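Local coordinates for protein 6-carboxyhexanoate--coa ligase (Bacillus subtilis, PDB 5FLG) that belongs to the ligase family that bears its name and binds phosphoaminophosphonic acid-adenylate ester, pimelic acid and magnesium, at residues R33-P36 with F37-K41; T43-A46 with L47-K50; G104-R107 with D108-E111. One frame throughout, in Å; residues are numbered along the deposited sequence.

Interaction 1. Residues R33-P36 with F37-K41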
loop_
_atom_site.group_PDB
_atom_site.type_symbol
_atom_site.label_atom_id
_atom_site.label_comp_id
_atom_site.label_asym_id
_atom_site.label_seq_id
_atom_site.Cartn_x
_atom_site.Cartn_y
_atom_site.Cartn_z
ATOM N N ARG A 33 0.700 -7.770 -10.066
ATOM C CA ARG A 33 1.769 -7.828 -11.044
ATOM C C ARG A 33 2.883 -8.602 -10.391
ATOM O O ARG A 33 2.919 -8.737 -9.184
ATOM C CB ARG A 33 2.282 -6.414 -11.429
ATOM C CG ARG A 33 1.232 -5.525 -12.094
ATOM C CD ARG A 33 0.863 -5.972 -13.512
ATOM N NE ARG A 33 2.055 -5.940 -14.368
ATOM C CZ ARG A 33 2.600 -4.832 -14.871
ATOM N NH1 ARG A 33 2.005 -3.661 -14.713
ATOM N NH2 ARG A 33 3.747 -4.893 -15.533
ATOM N N LEU A 34 3.740 -9.192 -11.209
ATOM C CA LEU A 34 4.924 -9.867 -10.731
ATOM C C LEU A 34 6.123 -9.473 -11.616
ATOM O O LEU A 34 6.145 -9.790 -12.779
ATOM C CB LEU A 34 4.657 -11.365 -10.793
ATOM C CG LEU A 34 5.736 -12.306 -10.306
ATOM C CD1 LEU A 34 5.848 -12.186 -8.793
ATOM C CD2 LEU A 34 5.397 -13.738 -10.716
ATOM N N ILE A 35 7.146 -8.874 -11.031
ATOM C CA ILE A 35 8.132 -8.151 -11.813
ATOM C C ILE A 35 9.504 -8.162 -11.183
ATOM O O ILE A 35 9.648 -8.319 -9.972
ATOM C CB ILE A 35 7.736 -6.666 -11.972
ATOM C CG1 ILE A 35 7.474 -6.056 -10.592
ATOM C CG2 ILE A 35 6.527 -6.543 -12.885
ATOM C CD1 ILE A 35 7.802 -4.562 -10.527
ATOM N N PRO A 36 10.535 -8.065 -12.027
ATOM C CA PRO A 36 11.844 -7.719 -11.518
ATOM C C PRO A 36 11.909 -6.294 -10.987
ATOM O O PRO A 36 11.079 -5.456 -11.355
ATOM C CB PRO A 36 12.755 -7.864 -12.741
ATOM C CG PRO A 36 11.864 -7.871 -13.917
ATOM C CD PRO A 36 10.444 -7.985 -13.488
ATOM N N PHE A 37 12.939 -6.016 -10.202
ATOM C CA PHE A 37 12.953 -4.856 -9.383
ATOM C C PHE A 37 13.107 -3.586 -10.230
ATOM O O PHE A 37 12.643 -2.526 -9.838
ATOM C CB PHE A 37 14.088 -4.942 -8.374
ATOM C CG PHE A 37 14.044 -3.848 -7.330
ATOM C CD1 PHE A 37 13.159 -3.925 -6.272
ATOM C CD2 PHE A 37 14.860 -2.729 -7.448
ATOM C CE1 PHE A 37 13.130 -2.930 -5.310
ATOM C CE2 PHE A 37 14.832 -1.734 -6.498
ATOM C CZ PHE A 37 13.962 -1.830 -5.433
ATOM N N HIS A 38 13.763 -3.704 -11.376
ATOM C CA HIS A 38 13.980 -2.541 -12.226
ATOM C C HIS A 38 12.686 -2.160 -12.930
ATOM O O HIS A 38 12.580 -1.077 -13.503
ATOM C CB HIS A 38 15.081 -2.815 -13.251
ATOM C CG HIS A 38 14.814 -3.993 -14.138
ATOM N ND1 HIS A 38 14.041 -3.912 -15.276
ATOM C CD2 HIS A 38 15.224 -5.280 -14.052
ATOM C CE1 HIS A 38 14.005 -5.091 -15.866
ATOM N NE2 HIS A 38 14.758 -5.925 -15.169
ATOM N N GLU A 39 11.645 -2.978 -12.805
ATOM C CA GLU A 39 10.373 -2.530 -13.357
ATOM C C GLU A 39 9.440 -1.829 -12.364
ATOM O O GLU A 39 8.320 -1.471 -12.702
ATOM C CB GLU A 39 9.681 -3.653 -14.101
ATOM C CG GLU A 39 10.329 -3.982 -15.434
ATOM C CD GLU A 39 9.761 -5.242 -16.071
ATOM O OE1 GLU A 39 8.542 -5.478 -15.963
ATOM O OE2 GLU A 39 10.512 -5.935 -16.781
ATOM N N MET A 40 9.939 -1.520 -11.186
ATOM C CA MET A 40 9.072 -1.114 -10.092
ATOM C C MET A 40 8.425 0.258 -10.375
ATOM O O MET A 40 7.220 0.466 -10.130
ATOM C CB MET A 40 9.870 -1.068 -8.807
ATOM C CG MET A 40 9.019 -0.902 -7.556
ATOM S SD MET A 40 7.708 -2.130 -7.378
ATOM C CE MET A 40 8.696 -3.509 -6.766
ATOM N N LYS A 41 9.207 1.198 -10.884
ATOM C CA LYS A 41 8.673 2.555 -11.025
ATOM C C LYS A 41 7.557 2.580 -12.035
ATOM O O LYS A 41 6.491 3.128 -11.786
ATOM C CB LYS A 41 9.761 3.536 -11.441
ATOM C CG LYS A 41 9.221 4.939 -11.691
ATOM C CD LYS A 41 10.310 6.004 -11.714
ATOM C CE LYS A 41 10.458 6.601 -13.109
ATOM N NZ LYS A 41 9.221 7.316 -13.518
#
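Ile-35 and Pro-36, at the close of strand 26-36, pack against the turn that follows them and show how a chain can leave a sheet and enter a helix within a few residues. The tight part lies around the end of Ile-35. Its CG1 branch stands between the backbone N and the carbonyl carbon (chi1 53°), and from there CD1 runs up to the backbone of the turn, 3.7 Å from Met-40 CA and equally close to the Glu-39 carbonyl carbon. The bent chain of Met-40 comes round to the same methyl, bringing SD to 4.0 Å from Ile-35 CD1. Met-40 also lies on Tyr-9 and Val-11 of strand 8-17, which makes this the buried side.

One backbone bond closes the turn: Glu-39 N donates to Pro-36 O over 2.9 Å. The donor stands well above the carbonyl plane, 45° out of it, in keeping with the i to i+3 bond of a 3-10 turn.

Pro-36 is itself buried; the looser side begins beyond its ring, where exposed His-38 crosses it at a slant, with NE2 3.7 Å from Pro-36 CB. The chain of Glu-39, its CG beside the backbone N (chi1 -73°), runs extended across the proline so that OE2 comes within 3.7 Å of Pro-36 CG. The opposite charge of Arg-33 is near but not in contact, Arg-33 NH2 being 4.8 Å from Glu-39 OE1; that arginine's salt bridge, through NE, goes to Asp-151. The side chain of Phe-37 touches Pro-36 through CB, while its ring meets Lys-58 of the second subunit in a cation-pi contact.

Glu-39 occupies the N-cap position of helix 40-52. The whole is a strand-to-helix connection through a 3-10 turn, the first corner of a beta-alpha-beta crossover between the parallel strands 26-36 and 61-68.

Interaction 2. Residues T43-A46 with L47-K50. With ANP (phosphoaminophosphonic acid-adenylate ester), chain D.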
loop_
_atom_site.group_PDB
_atom_site.type_symbol
_atom_site.label_atom_id
_atom_site.label_comp_id
_atom_site.label_asym_id
_atom_site.label_seq_id
_atom_site.Cartn_x
_atom_site.Cartn_y
_atom_site.Cartn_z
ATOM N N THR A 43 5.726 0.056 -12.891
ATOM C CA THR A 43 4.624 -0.823 -12.530
ATOM C C THR A 43 3.752 -0.169 -11.474
ATOM O O THR A 43 2.553 -0.157 -11.588
ATOM C CB THR A 43 5.163 -2.121 -11.942
ATOM O OG1 THR A 43 5.888 -2.821 -12.949
ATOM C CG2 THR A 43 4.041 -3.004 -11.431
ATOM N N VAL A 44 4.374 0.457 -10.495
ATOM C CA VAL A 44 3.640 1.212 -9.516
ATOM C C VAL A 44 2.842 2.325 -10.195
ATOM O O VAL A 44 1.672 2.543 -9.863
ATOM C CB VAL A 44 4.583 1.777 -8.446
ATOM C CG1 VAL A 44 3.859 2.764 -7.557
ATOM C CG2 VAL A 44 5.160 0.640 -7.607
ATOM N N ASN A 45 3.442 3.003 -11.174
ATOM C CA ASN A 45 2.681 3.999 -11.931
ATOM C C ASN A 45 1.553 3.415 -12.789
ATOM O O ASN A 45 0.484 4.012 -12.910
ATOM C CB ASN A 45 3.629 4.824 -12.787
ATOM C CG ASN A 45 4.245 5.955 -12.006
ATOM O OD1 ASN A 45 3.548 6.891 -11.658
ATOM N ND2 ASN A 45 5.477 5.788 -11.559
ATOM N N ALA A 46 1.753 2.233 -13.370
ATOM C CA ALA A 46 0.695 1.640 -14.161
ATOM C C ALA A 46 -0.486 1.295 -13.261
ATOM O O ALA A 46 -1.645 1.504 -13.635
ATOM C CB ALA A 46 1.161 0.405 -14.941
ATOM N N LEU A 47 -0.203 0.779 -12.077
ATOM C CA LEU A 47 -1.281 0.455 -11.130
ATOM C C LEU A 47 -1.956 1.731 -10.620
ATOM O O LEU A 47 -3.165 1.771 -10.458
ATOM C CB LEU A 47 -0.753 -0.378 -9.977
ATOM C CG LEU A 47 -0.374 -1.821 -10.365
ATOM C CD1 LEU A 47 0.415 -2.508 -9.267
ATOM C CD2 LEU A 47 -1.614 -2.617 -10.702
ATOM N N LEU A 48 -1.170 2.729 -10.255
ATOM C CA LEU A 48 -1.763 3.991 -9.808
ATOM C C LEU A 48 -2.753 4.468 -10.851
ATOM O O LEU A 48 -3.915 4.726 -10.540
ATOM C CB LEU A 48 -0.690 5.043 -9.558
ATOM C CG LEU A 48 -1.176 6.424 -9.113
ATOM C CD1 LEU A 48 -1.960 6.334 -7.821
ATOM C CD2 LEU A 48 0.012 7.358 -8.951
ATOM N N GLU A 49 -2.312 4.530 -12.099
ATOM C CA GLU A 49 -3.104 5.122 -13.174
ATOM C C GLU A 49 -4.352 4.286 -13.468
ATOM O O GLU A 49 -5.434 4.794 -13.774
ATOM C CB GLU A 49 -2.234 5.250 -14.432
ATOM C CG GLU A 49 -2.995 5.546 -15.712
ATOM C CD GLU A 49 -3.757 6.873 -15.676
ATOM O OE1 GLU A 49 -3.988 7.421 -14.574
ATOM O OE2 GLU A 49 -4.191 7.337 -16.758
ATOM N N LYS A 50 -4.205 2.978 -13.362
ATOM C CA LYS A 50 -5.321 2.082 -13.556
ATOM C C LYS A 50 -6.399 2.348 -12.530
ATOM O O LYS A 50 -7.581 2.437 -12.851
ATOM C CB LYS A 50 -4.780 0.661 -13.445
ATOM C CG LYS A 50 -5.786 -0.421 -13.261
ATOM C CD LYS A 50 -4.989 -1.723 -13.193
ATOM C CE LYS A 50 -5.867 -2.913 -12.867
ATOM N NZ LYS A 50 -6.516 -3.324 -14.130
HETATM P PG ANP D . -9.991 -3.596 -12.847
HETATM O O1G ANP D . -9.280 -2.317 -12.499
HETATM O O2G ANP D . -11.259 -3.354 -13.619
HETATM O O3G ANP D . -9.155 -4.654 -13.489
HETATM P PB ANP D . -10.714 -5.870 -11.078
HETATM O O1B ANP D . -9.504 -6.586 -11.565
HETATM O O2B ANP D . -11.202 -5.932 -9.679
HETATM N N3B ANP D . -10.466 -4.176 -11.311
HETATM P PA ANP D . -11.917 -6.953 -13.457
HETATM O O1A ANP D . -12.930 -6.426 -14.365
HETATM O O2A ANP D . -10.484 -7.150 -13.861
HETATM O O3A ANP D . -11.977 -6.207 -12.033
HETATM O "O5'" ANP D . -12.520 -8.419 -12.998
HETATM C "C5'" ANP D . -13.902 -8.629 -12.920
HETATM C "C4'" ANP D . -14.233 -9.359 -11.616
HETATM O "O4'" ANP D . -13.470 -10.571 -11.559
HETATM C "C3'" ANP D . -13.853 -8.542 -10.390
HETATM O "O3'" ANP D . -14.946 -7.761 -9.923
HETATM C "C2'" ANP D . -13.533 -9.602 -9.376
HETATM O "O2'" ANP D . -14.757 -10.105 -8.838
HETATM C "C1'" ANP D . -12.915 -10.664 -10.241
HETATM N N9 ANP D . -11.457 -10.497 -10.221
HETATM C C8 ANP D . -10.700 -9.535 -10.860
HETATM N N7 ANP D . -9.383 -9.773 -10.659
HETATM C C5 ANP D . -9.300 -10.873 -9.849
HETATM C C6 ANP D . -8.236 -11.657 -9.201
HETATM N N6 ANP D . -6.945 -11.336 -9.326
HETATM N N1 ANP D . -8.579 -12.735 -8.462
HETATM C C2 ANP D . -9.861 -13.072 -8.283
HETATM N N3 ANP D . -10.898 -12.465 -8.884
HETATM C C4 ANP D . -10.667 -11.318 -9.566
#
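Asn-45 and Leu-48 meet at the flat carboxamide of Asn-45, whose OD1 lies 4.5 Å from Leu-48 CD2, a loose touch. Neither face of this amide carries a stacked group from the two segments; its polar atoms look elsewhere, ND2 to Lys-41 O one turn earlier and to OD1 of Asn-45 in the second subunit. The carboxylate of Glu-49, the other flat group, is likewise unstacked and makes its salt bridge through OE1 to Lys-41 of the second subunit.

Both residues belong to a regular alpha-helix. Four successive i to i+4 bonds of 2.9 to 3.0 Å run through it, from Leu-47 N to Thr-43 O, from Leu-48 N to Val-44 O, from Glu-49 N to Asn-45 O and from Lys-50 N to Ala-46 O. Side chains rest on the same oxygens: Leu-47 CG lies 3.6 Å from Thr-43 O, and Lys-50 CB is 3.3 Å from Ala-46 O.

The helix has differently employed sides. Thr-43 and Leu-47 rest on Val-11 of strand 8-17, while Val-44 and Leu-48 take part in the interface, Val-44 packing on Leu-48 of the second subunit.

Lys-50 leaves toward the ligand. Its chain is extended until the last bond, where a turn (chi4 81°) sets NZ 3.0 Å from O3G of phosphoaminophosphonic acid-adenylate ester; a second, weak bond of NZ to O1G measures 3.4 Å. Glu-174 forms a salt bridge with the same NZ, and a magnesium ion lies about 4 Å from the side chain. The chemistry implies that helix 40-52 joins a subunit interface to a ligand pocket. There Lys-50 NZ is shared between the terminal phosphate oxygens and Glu-174, which is consistent with the lysine being held in place by both.

Interaction 3. Residues G104-R107 with D108-E111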
loop_
_atom_site.group_PDB
_atom_site.type_symbol
_atom_site.label_atom_id
_atom_site.label_comp_id
_atom_site.label_asym_id
_atom_site.label_seq_id
_atom_site.Cartn_x
_atom_site.Cartn_y
_atom_site.Cartn_z
ATOM N N GLY A 104 -17.374 -30.230 -18.203
ATOM C CA GLY A 104 -17.535 -31.213 -17.139
ATOM C C GLY A 104 -18.321 -30.753 -15.930
ATOM O O GLY A 104 -18.544 -31.524 -14.996
ATOM N N VAL A 105 -18.737 -29.492 -15.903
ATOM C CA VAL A 105 -19.604 -29.048 -14.825
ATOM C C VAL A 105 -21.020 -29.491 -15.080
ATOM O O VAL A 105 -21.599 -29.173 -16.120
ATOM C CB VAL A 105 -19.636 -27.522 -14.695
ATOM C CG1 VAL A 105 -20.388 -27.138 -13.439
ATOM C CG2 VAL A 105 -18.223 -26.985 -14.660
ATOM N N SER A 106 -21.624 -30.178 -14.117
ATOM C CA SER A 106 -22.967 -30.716 -14.374
ATOM C C SER A 106 -23.960 -29.548 -14.417
ATOM O O SER A 106 -23.741 -28.517 -13.777
ATOM C CB SER A 106 -23.372 -31.736 -13.292
ATOM O OG SER A 106 -23.917 -31.081 -12.162
ATOM N N ARG A 107 -25.052 -29.750 -15.153
ATOM C CA ARG A 107 -26.078 -28.757 -15.407
ATOM C C ARG A 107 -26.741 -28.214 -14.158
ATOM O O ARG A 107 -26.969 -26.995 -14.049
ATOM C CB ARG A 107 -27.157 -29.345 -16.310
ATOM C CG ARG A 107 -28.059 -28.309 -16.939
ATOM C CD ARG A 107 -29.043 -28.985 -17.879
ATOM N NE ARG A 107 -28.374 -29.407 -19.104
ATOM C CZ ARG A 107 -29.005 -29.785 -20.208
ATOM N NH1 ARG A 107 -30.330 -29.819 -20.225
ATOM N NH2 ARG A 107 -28.312 -30.127 -21.290
ATOM N N ASP A 108 -26.988 -29.087 -13.191
ATOM C CA ASP A 108 -27.623 -28.656 -11.965
ATOM C C ASP A 108 -26.688 -27.782 -11.130
ATOM O O ASP A 108 -27.141 -26.805 -10.519
ATOM C CB ASP A 108 -28.072 -29.857 -11.137
ATOM C CG ASP A 108 -26.932 -30.773 -10.820
ATOM O OD1 ASP A 108 -26.199 -31.106 -11.777
ATOM O OD2 ASP A 108 -26.650 -30.993 -9.624
ATOM N N VAL A 109 -25.386 -28.071 -11.148
ATOM C CA VAL A 109 -24.414 -27.162 -10.520
ATOM C C VAL A 109 -24.357 -25.784 -11.214
ATOM O O VAL A 109 -24.335 -24.720 -10.549
ATOM C CB VAL A 109 -23.022 -27.788 -10.515
ATOM C CG1 VAL A 109 -21.979 -26.764 -10.096
ATOM C CG2 VAL A 109 -23.015 -29.003 -9.584
ATOM N N ILE A 110 -24.419 -25.796 -12.533
ATOM C CA ILE A 110 -24.382 -24.550 -13.312
ATOM C C ILE A 110 -25.602 -23.705 -12.941
ATOM O O ILE A 110 -25.481 -22.509 -12.691
ATOM C CB ILE A 110 -24.394 -24.848 -14.836
ATOM C CG1 ILE A 110 -23.076 -25.495 -15.258
ATOM C CG2 ILE A 110 -24.594 -23.556 -15.656
ATOM C CD1 ILE A 110 -23.093 -26.071 -16.669
ATOM N N GLU A 111 -26.781 -24.324 -12.879
ATOM C CA GLU A 111 -28.007 -23.565 -12.612
ATOM C C GLU A 111 -27.975 -22.998 -11.197
ATOM O O GLU A 111 -28.378 -21.854 -10.937
ATOM C CB GLU A 111 -29.251 -24.419 -12.815
ATOM C CG GLU A 111 -29.605 -24.693 -14.267
ATOM C CD GLU A 111 -30.421 -25.972 -14.447
ATOM O OE1 GLU A 111 -30.770 -26.638 -13.441
ATOM O OE2 GLU A 111 -30.674 -26.352 -15.604
#
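Ser-106 and Ile-110 are joined by the first bond of a new helix turn, from Ile-110 N to Ser-106 O over 3.1 Å. The next bond, from Glu-111 N to Arg-107 O, is shorter at 2.9 Å. Ser-106 is the N-cap, and its hydroxyl points to the Asp-108 carboxylate as a donor. The modelled separation of Ser-106 OG and Asp-108 OD1, 2.3 Å, is too small to be taken literally, so the pairing is plausible but its length doubtful. Asp-108 reaches it because CG lies between its own backbone N and carbonyl carbon (chi1 57°), which folds the carboxylate back toward the start of the helix.

Further out, the chains of Arg-107 and Glu-111 slant across each other one turn apart. The arginine contributes its aliphatic part, Arg-107 CG lying 3.5 Å from Glu-111 OE2. The charged groups do not meet: Arg-107 NE remains 5.2 Å from Glu-111 OE2 and instead forms a salt bridge with Glu-101 of the preceding helix.

Packing fills the inner side. Val-105 CG1 sits against two residues at once, 3.6 Å from Ile-110 CG1 and 3.7 Å from Val-109 CG1, crossing the valine nearly at a right angle. Both valines lie on Phe-231 of strand 227-232, and Ile-110 rests on Leu-100 of helix 89-102.

Before all this, Gly-104 ends helix 89-102 in a Schellman motif at a positive phi (127°) suited to glycine. The chain thus closes one helix and starts another within a few residues. The acidic Asp-108 in the first turn would be expected to interact favourably with the partial positive charge of the helix start, while the valines place the turn's apolar side against Phe-231.

Overall arrangement
Interactions 1 and 2 follow one another along the chain and share helix 40-52: the first leads strand 26-36 into it, the second runs along it, and they touch where Ile-35 CD1 lies 3.5 Å from Thr-43 OG1. Interaction 3 stands apart, its centre about 40 Å from that of interaction 1 and on the opposite side of the chain's centre. All three are partly buried, each with an apolar side against a sheet. Their polar sides differ with place: 37-41 and 43-50 engage the second subunit, and 47-50 also a bound ligand, whereas 104-111 touches no other protein chain and keeps its polar contacts at a helix start and in a salt bridge to the preceding helix.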